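Local atomic coordinates of putative cell adhesion protein (Bacteroides thetaiotaomicron, PDB entry 4DGU), a protein that probably serves as a fimbrillin-like building block of pili on the bacterial surface, where it may act in cell adhesion, and binds zinc ions. Residues Val132-Glu137 against Ala146-Ser151; Ile176-Val181 against Val185-Leu190; Asn68-Gly71 against Thr76-Phe79; Ser47-Ala50 against Asp54-Pro57. One frame throughout, in Å; residues are numbered along the deposited sequence.

Interaction 1. Residues Val132-Glu137 against Ala146-Ser151. With ZN (zinc ion), chain E.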
# COMPACT_ATOMS: atom_id res chain seq x y z
N VAL A 132 2.64 7.16 20.14
CA VAL A 132 1.90 5.90 20.12
C VAL A 132 0.53 6.13 20.77
O VAL A 132 0.47 6.60 21.92
CB VAL A 132 2.68 4.73 20.81
CG1 VAL A 132 1.96 3.40 20.59
CG2 VAL A 132 4.12 4.65 20.31
N ILE A 133 -0.55 5.81 20.05
CA ILE A 133 -1.90 5.94 20.59
C ILE A 133 -2.57 4.58 20.67
O ILE A 133 -2.45 3.78 19.74
CB ILE A 133 -2.78 6.98 19.83
CG1 ILE A 133 -2.99 6.61 18.34
CG2 ILE A 133 -2.20 8.39 19.99
CD1 ILE A 133 -4.05 7.43 17.66
N ILE A 134 -3.28 4.33 21.77
CA ILE A 134 -4.04 3.10 22.00
C ILE A 134 -5.50 3.39 21.69
O ILE A 134 -6.12 4.26 22.32
CB ILE A 134 -3.89 2.45 23.41
CG1 ILE A 134 -2.42 2.43 23.89
CG2 ILE A 134 -4.52 1.01 23.44
CD1 ILE A 134 -2.27 2.13 25.42
N LEU A 135 -6.05 2.63 20.74
CA LEU A 135 -7.44 2.81 20.33
C LEU A 135 -8.23 1.53 20.49
O LEU A 135 -7.68 0.43 20.39
CB LEU A 135 -7.53 3.30 18.86
CG LEU A 135 -6.61 4.46 18.46
CD1 LEU A 135 -6.41 4.49 16.97
CD2 LEU A 135 -7.11 5.78 19.00
N ASP A 136 -9.54 1.67 20.71
CA ASP A 136 -10.43 0.52 20.76
C ASP A 136 -10.77 0.13 19.30
O ASP A 136 -10.22 0.71 18.36
CB ASP A 136 -11.69 0.83 21.63
CG ASP A 136 -12.68 1.87 21.12
OD1 ASP A 136 -12.63 2.20 19.91
OD2 ASP A 136 -13.53 2.32 21.91
N GLU A 137 -11.70 -0.81 19.10
CA GLU A 137 -12.15 -1.32 17.80
C GLU A 137 -12.71 -0.23 16.87
O GLU A 137 -12.65 -0.37 15.64
CB GLU A 137 -13.23 -2.36 18.04
CG GLU A 137 -13.35 -3.39 16.95
CD GLU A 137 -14.34 -4.50 17.24
OE1 GLU A 137 -14.35 -5.04 18.38
OE2 GLU A 137 -15.10 -4.86 16.31
N ALA A 146 -6.31 -2.67 30.84
CA ALA A 146 -5.33 -3.54 30.20
C ALA A 146 -3.98 -2.84 30.04
O ALA A 146 -3.93 -1.63 29.79
CB ALA A 146 -5.84 -3.98 28.84
N LYS A 147 -2.89 -3.59 30.23
CA LYS A 147 -1.52 -3.10 30.07
C LYS A 147 -1.09 -3.37 28.62
O LYS A 147 -1.21 -4.50 28.15
CB LYS A 147 -0.57 -3.77 31.10
CG LYS A 147 0.88 -3.27 31.06
CD LYS A 147 1.67 -3.60 32.33
CE LYS A 147 2.31 -4.98 32.32
NZ LYS A 147 3.10 -5.22 33.55
N VAL A 148 -0.64 -2.33 27.90
CA VAL A 148 -0.19 -2.41 26.52
C VAL A 148 1.30 -2.07 26.50
O VAL A 148 1.70 -1.00 26.97
CB VAL A 148 -1.00 -1.50 25.53
CG1 VAL A 148 -0.57 -1.75 24.07
CG2 VAL A 148 -2.51 -1.70 25.68
N GLU A 149 2.11 -2.99 25.96
CA GLU A 149 3.56 -2.81 25.85
C GLU A 149 4.03 -3.05 24.42
O GLU A 149 3.45 -3.87 23.71
CB GLU A 149 4.28 -3.78 26.78
CG GLU A 149 3.99 -3.62 28.26
CD GLU A 149 4.67 -4.69 29.10
OE1 GLU A 149 4.24 -5.87 29.02
OE2 GLU A 149 5.63 -4.35 29.82
N LEU A 150 5.12 -2.39 24.02
CA LEU A 150 5.76 -2.59 22.72
C LEU A 150 7.21 -3.00 22.93
O LEU A 150 7.85 -2.52 23.87
CB LEU A 150 5.73 -1.32 21.85
CG LEU A 150 4.39 -0.77 21.43
CD1 LEU A 150 4.58 0.55 20.68
CD2 LEU A 150 3.57 -1.80 20.61
N SER A 151 7.73 -3.88 22.08
CA SER A 151 9.13 -4.30 22.16
C SER A 151 9.84 -3.74 20.94
O SER A 151 9.70 -4.27 19.82
CB SER A 151 9.26 -5.82 22.27
OG SER A 151 10.62 -6.20 22.19
ZN ZN E . -15.55 -6.80 16.02
O HOH W 1 -14.37 -8.25 16.88

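Interaction 2. Residues Ile176-Val181 against Val185-Leu190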
# COMPACT_ATOMS: atom_id res chain seq x y z
N ILE A 176 8.60 -1.33 26.33
CA ILE A 176 8.14 0.03 26.61
C ILE A 176 6.64 -0.03 26.87
O ILE A 176 5.90 -0.47 26.00
CB ILE A 176 8.49 0.97 25.40
CG1 ILE A 176 10.01 0.92 25.01
CG2 ILE A 176 8.04 2.42 25.65
CD1 ILE A 176 10.30 0.78 23.48
N GLU A 177 6.18 0.40 28.06
CA GLU A 177 4.75 0.46 28.35
C GLU A 177 4.14 1.71 27.66
O GLU A 177 4.76 2.79 27.67
CB GLU A 177 4.47 0.46 29.86
CG GLU A 177 3.06 0.01 30.19
CD GLU A 177 2.60 0.12 31.63
OE1 GLU A 177 3.46 0.18 32.54
OE2 GLU A 177 1.37 0.11 31.85
N VAL A 178 2.96 1.55 27.05
CA VAL A 178 2.28 2.60 26.30
C VAL A 178 1.22 3.25 27.20
O VAL A 178 0.39 2.57 27.80
CB VAL A 178 1.70 2.08 24.95
CG1 VAL A 178 1.07 3.21 24.12
CG2 VAL A 178 2.78 1.41 24.12
N LYS A 179 1.28 4.56 27.30
CA LYS A 179 0.33 5.36 28.08
C LYS A 179 -0.97 5.57 27.30
O LYS A 179 -0.96 5.70 26.07
CB LYS A 179 0.95 6.74 28.42
CG LYS A 179 2.29 6.65 29.13
CD LYS A 179 2.32 7.54 30.37
CE LYS A 179 3.58 7.33 31.18
NZ LYS A 179 3.43 7.82 32.58
N LYS A 180 -2.10 5.63 28.03
CA LYS A 180 -3.40 5.93 27.44
C LYS A 180 -3.49 7.47 27.26
O LYS A 180 -2.75 8.21 27.92
CB LYS A 180 -4.53 5.41 28.34
CG LYS A 180 -4.69 3.89 28.42
CD LYS A 180 -5.88 3.53 29.30
CE LYS A 180 -5.72 3.95 30.76
NZ LYS A 180 -6.96 3.72 31.56
N VAL A 181 -4.43 7.94 26.42
CA VAL A 181 -4.68 9.37 26.17
C VAL A 181 -4.97 10.13 27.50
O VAL A 181 -4.46 11.24 27.69
CB VAL A 181 -5.83 9.52 25.15
CG1 VAL A 181 -6.38 10.95 25.10
CG2 VAL A 181 -5.39 9.05 23.76
N VAL A 185 0.29 12.16 28.99
CA VAL A 185 1.66 12.06 28.48
C VAL A 185 1.62 10.99 27.40
O VAL A 185 1.00 9.94 27.61
CB VAL A 185 2.74 11.78 29.56
CG1 VAL A 185 4.15 11.82 28.94
CG2 VAL A 185 2.63 12.74 30.74
N THR A 186 2.17 11.30 26.22
CA THR A 186 2.14 10.40 25.09
C THR A 186 3.47 9.66 25.01
O THR A 186 4.54 10.29 24.99
CB THR A 186 1.81 11.17 23.79
OG1 THR A 186 0.67 12.00 24.00
CG2 THR A 186 1.49 10.24 22.64
N THR A 187 3.39 8.31 24.97
CA THR A 187 4.57 7.47 24.76
C THR A 187 5.09 7.75 23.34
O THR A 187 4.35 7.58 22.37
CB THR A 187 4.25 5.99 24.95
OG1 THR A 187 3.83 5.74 26.29
CG2 THR A 187 5.45 5.10 24.62
N ASN A 188 6.33 8.22 23.24
CA ASN A 188 6.98 8.45 21.96
C ASN A 188 8.06 7.41 21.76
O ASN A 188 8.76 7.05 22.71
CB ASN A 188 7.55 9.86 21.85
CG ASN A 188 6.60 10.88 21.30
OD1 ASN A 188 6.88 11.50 20.29
ND2 ASN A 188 5.49 11.18 22.00
N VAL A 189 8.16 6.86 20.54
CA VAL A 189 9.19 5.86 20.24
C VAL A 189 10.16 6.48 19.25
O VAL A 189 9.85 7.49 18.61
CB VAL A 189 8.63 4.48 19.79
CG1 VAL A 189 7.88 3.77 20.91
CG2 VAL A 189 7.77 4.59 18.53
N LEU A 190 11.34 5.90 19.14
CA LEU A 190 12.31 6.45 18.21
C LEU A 190 12.04 5.92 16.80
O LEU A 190 11.57 4.79 16.69
CB LEU A 190 13.75 6.16 18.65
CG LEU A 190 14.18 6.66 20.05
CD1 LEU A 190 15.57 6.17 20.38
CD2 LEU A 190 14.13 8.19 20.16
O HOH W 2 0.79 7.10 24.50

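Interaction 3. Residues Asn68-Gly71 against Thr76-Phe79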
# COMPACT_ATOMS: atom_id res chain seq x y z
N ASN A 68 20.47 41.24 17.59
CA ASN A 68 21.92 41.19 17.39
C ASN A 68 22.38 39.75 17.37
O ASN A 68 23.29 39.41 16.60
CB ASN A 68 22.72 41.99 18.43
CG ASN A 68 22.06 42.18 19.74
OD1 ASN A 68 21.28 43.11 19.93
ND2 ASN A 68 22.38 41.32 20.69
N GLU A 69 21.75 38.89 18.20
CA GLU A 69 22.01 37.45 18.29
C GLU A 69 21.51 36.78 17.02
O GLU A 69 20.45 36.15 17.03
CB GLU A 69 21.30 36.85 19.53
CG GLU A 69 21.68 37.45 20.88
CD GLU A 69 20.75 37.06 22.01
OE1 GLU A 69 20.57 35.84 22.25
OE2 GLU A 69 20.19 37.97 22.66
N ILE A 70 22.25 36.96 15.89
CA ILE A 70 21.89 36.39 14.57
C ILE A 70 23.14 35.88 13.83
O ILE A 70 23.04 35.52 12.66
CB ILE A 70 21.10 37.40 13.68
CG1 ILE A 70 21.90 38.71 13.40
CG2 ILE A 70 19.70 37.66 14.22
CD1 ILE A 70 21.41 39.49 12.29
N GLY A 71 24.29 35.90 14.48
CA GLY A 71 25.54 35.49 13.86
C GLY A 71 26.02 36.48 12.81
O GLY A 71 26.08 37.69 13.06
N THR A 76 18.02 37.69 5.55
CA THR A 76 17.20 36.70 6.22
C THR A 76 18.06 35.86 7.16
O THR A 76 19.18 35.49 6.81
CB THR A 76 16.39 35.79 5.27
OG1 THR A 76 17.25 34.91 4.57
CG2 THR A 76 15.50 36.55 4.32
N VAL A 77 17.50 35.56 8.35
CA VAL A 77 18.11 34.77 9.41
C VAL A 77 17.36 33.47 9.55
O VAL A 77 16.12 33.45 9.62
CB VAL A 77 18.13 35.54 10.77
CG1 VAL A 77 18.93 34.78 11.82
CG2 VAL A 77 18.69 36.94 10.60
N THR A 78 18.10 32.37 9.67
CA THR A 78 17.51 31.06 9.91
C THR A 78 17.74 30.72 11.39
O THR A 78 18.87 30.78 11.86
CB THR A 78 18.08 30.02 8.95
OG1 THR A 78 17.94 30.51 7.63
CG2 THR A 78 17.40 28.68 9.09
N PHE A 79 16.65 30.35 12.09
CA PHE A 79 16.68 29.93 13.47
C PHE A 79 16.40 28.42 13.55
O PHE A 79 15.74 27.88 12.67
CB PHE A 79 15.67 30.71 14.31
CG PHE A 79 15.94 32.18 14.39
CD1 PHE A 79 16.83 32.70 15.33
CD2 PHE A 79 15.32 33.07 13.51
CE1 PHE A 79 17.11 34.06 15.37
CE2 PHE A 79 15.58 34.43 13.57
CZ PHE A 79 16.48 34.91 14.50

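Interaction 4. Residues Ser47-Ala50 against Asp54-Pro57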
# COMPACT_ATOMS: atom_id res chain seq x y z
N SER A 47 15.81 25.34 23.32
CA SER A 47 17.17 25.71 22.96
C SER A 47 17.08 26.30 21.58
O SER A 47 16.68 25.60 20.65
CB SER A 47 18.11 24.50 22.96
OG SER A 47 18.18 23.95 24.25
N MSE A 48 17.38 27.59 21.43
CA MSE A 48 17.29 28.21 20.13
C MSE A 48 18.62 28.84 19.71
O MSE A 48 19.37 29.32 20.54
CB MSE A 48 16.18 29.25 20.16
CG MSE A 48 15.90 29.82 18.81
SE MSE A 48 14.44 31.05 18.80
CE MSE A 48 15.19 32.43 19.92
N ALA A 49 18.94 28.77 18.41
CA ALA A 49 20.14 29.33 17.81
C ALA A 49 19.87 29.86 16.40
O ALA A 49 18.97 29.38 15.70
CB ALA A 49 21.23 28.28 17.73
N ALA A 50 20.64 30.88 16.02
CA ALA A 50 20.68 31.37 14.66
C ALA A 50 21.75 30.54 13.99
O ALA A 50 22.69 30.09 14.67
CB ALA A 50 21.03 32.84 14.62
N ASP A 54 25.61 29.04 18.80
CA ASP A 54 25.28 28.06 19.85
C ASP A 54 23.84 28.18 20.27
O ASP A 54 23.30 29.29 20.27
CB ASP A 54 26.19 28.23 21.10
CG ASP A 54 27.69 28.04 20.93
OD1 ASP A 54 28.45 28.96 21.31
OD2 ASP A 54 28.11 26.93 20.49
N TYR A 55 23.24 27.05 20.69
CA TYR A 55 21.88 27.00 21.21
C TYR A 55 21.85 27.64 22.61
O TYR A 55 22.69 27.33 23.45
CB TYR A 55 21.38 25.55 21.26
CG TYR A 55 21.08 24.96 19.89
CD1 TYR A 55 19.91 25.29 19.22
CD2 TYR A 55 21.93 24.02 19.31
CE1 TYR A 55 19.60 24.72 17.98
CE2 TYR A 55 21.63 23.43 18.07
CZ TYR A 55 20.46 23.80 17.41
OH TYR A 55 20.16 23.25 16.18
N THR A 56 20.93 28.58 22.82
CA THR A 56 20.78 29.25 24.12
C THR A 56 19.31 29.07 24.57
O THR A 56 18.42 28.94 23.72
CB THR A 56 21.24 30.72 24.06
OG1 THR A 56 20.65 31.39 22.95
CG2 THR A 56 22.77 30.86 23.99
N PRO A 57 19.05 28.99 25.88
CA PRO A 57 17.66 28.80 26.33
C PRO A 57 16.77 30.00 26.01
O PRO A 57 17.25 31.14 25.97
CB PRO A 57 17.77 28.58 27.84
CG PRO A 57 19.24 28.58 28.18
CD PRO A 57 19.98 29.15 27.03

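Interaction 1. Residues Val132-Glu137 against Ala146-Ser151
V132 and L150 reach toward each other and meet tip to tip, and two residues along each strand, I134 and V148 do the same. In the first pair the methyl CD1 of L150 comes 3.9 Å from CG1 of V132 and lies almost as near CG2, so a single leucine methyl addresses both branches of the valine. In the second pair CD1 of I134 lies 3.8 Å from CG2 of V148. The isoleucine points its CG1 arm away from its own carbonyl carbon (chi1 -44°), which carries CD1 across to the valine, while its CG2 also touches V148 CG2, at 4.0 Å. These contacts are purely apolar, and the backbones stand well apart: the CA atoms of I134 and V148 are separated by 8.1 Å. That spacing belongs to two sheets packed face to face, as expected of a beta-sandwich in the transthyretin clan; strand 120-135 lies in one sheet and strand 147-159 in the other. Branched aliphatic residues suit this interior because they fill the space between the sheets and bring no polar atom that would need a partner. V178 fills in beside V132 and I134, and V228 lies against V132 and V148. D136 OD1 accepts the backbone N-H groups of N138 and R140, where the chain leaves the strand. E137 then extends its side chain to a zinc ion, binding through OE2 at 2.0 Å, whereas OE1 stays 3.2 Å from the metal. Water 1, at 2.1 Å from zinc, and E199 of the third subunit are further ligands, tying two copies of the protein together.

Interaction 2. Residues Ile176-Val181 against Val185-Leu190
T187 turns OG1 away from its own carbonyl carbon and CG2 anti to its backbone N (chi1 -62°), which aims the hydroxyl at the backbone of E177 to K179 and the methyl at I176. The contact lies where the two sheets of the sandwich approach each other: V178 bonds through its backbone to V148 of one sheet, T187 to V132 of the other, and the threonine spans between them. Its hydroxyl plays both parts, accepting the K179 N-H in a nearly straight bond of 3.0 Å and donating weakly to E177 O at 3.4 Å. A buried threonine suits the place, since one small side chain supplies a polar hand for the main chain and a methyl for I176; CG2 lies 3.9 Å from CG2 of I176, the two side chains meeting at a slant. With a valine here, the K179 N-H would probably lose its acceptor, and E177 O its weak donor. K179 runs across T187 at about a right angle, with CG 3.4 Å from OG1, and its CB and CG also rest against V185 O, so the lysine is used for its aliphatic stem. K180 heads away and gives its NZ to the backbone O of G144. On the second strand N188 holds the adjoining backbone, its ND2 approaching T186 O from above the carbonyl plane, while OD1 bonds to T129 OG1. Water 2 completes the junction, donating to K179 O at 2.7 Å and accepting the N-H of T187 at 2.9 Å.

Interaction 3. Residues Asn68-Gly71 against Thr76-Phe79
E69 is the centre of an inverse gamma turn, closed by a weak bond from I70 N to N68 O, and this tight bend presents E69 O and the side chain of I70 to V77 and F79. The heart of the contact is I70 against V77, whose side chains cross at about a right angle. The isoleucine holds CG1 between its backbone N and carbonyl carbon (chi1 59°), leaving CG2 to face the valine. CG2 of I70 sits in the fork of V77, 3.8 Å from both its methyls, CG1 and CG2, and CB of I70 backs it up at 3.9 Å from both methyls. Two beta-branched residues thus interlock without long arms. F79 supports them: V77 CG1 lies over one face of its ring, 3.6 Å above the plane but offset toward the rim, while CZ of the ring comes 4.2 Å from I70 CG2 at an oblique approach. E69 O sits loosely at the ring edge, 4.3 Å from F79 CE1. The F79 ring also meets that of F14, and W67 and P116 pack on V77. This is a loop folded back over the beginning of a strand: the loop after strand 65-66 folds I70 against V77 and F79 at the start of strand 77-83, where V77 and F79 bond through their backbones to A114 and A112 in the large mixed sheet.

Interaction 4. Residues Ser47-Ala50 against Asp54-Pro57
Backbone hydrogen bonds come first: M48, a selenomethionine, and T56 form an antiparallel hydrogen-bonded pair, M48 N giving to T56 O and T56 N to M48 O, each at 2.9 Å and almost straight. The threonine hydroxyl adds a weak bond to M48 O, which also accepts from R65 NH1. S47 and P57 pair next to it at a non-hydrogen-bonded position, which suits proline because it has no N-H to give. CA-H...O contacts of 3.5 Å lie between, from S47 CA to T56 O and from Y55 CA to M48 O. Apolar and CH-pi contacts involve Y55, which holds CG anti to its carbonyl carbon (chi1 -72°) and so lays its ring on A49: CB of A49 lies over one face, 4.0 Å from the centroid and 29° off the normal. Y55 CB touches S47 CB at 3.8 Å. Small serine and alanine leave room for this ring, whose OH bonds to L160 O while S47 OG bonds to L86 N. A leucine in place of Y55 would probably leave L160 O without that donor and A49 without an aromatic face. M48 points to the other side, onto F14 and I16. The whole is a beta hairpin, strand 45-50 with 56-59, forming part of the mixed sheet.

The four contacts fall into two touching pairs on opposite sides of the chain's centre. Interactions 1 and 2 share a sandwich core: L150 O lies 2.8 Å from I176 N and V148 O the same distance from V178 N, probable hydrogen bonds, while I134 CG1 packs 3.6 Å from V178 CG1. Interactions 3 and 4 meet where strands 77-83 and 45-50 run side by side, with I70 CA 3.7 Å from A50 CB. The centres of interactions 2 and 4 are about 28 Å apart, yet both reach the large mixed sheet. Zinc comes closest to the first pair: E137 binds one ion directly, and another lies about 8 Å from the I176 side chain.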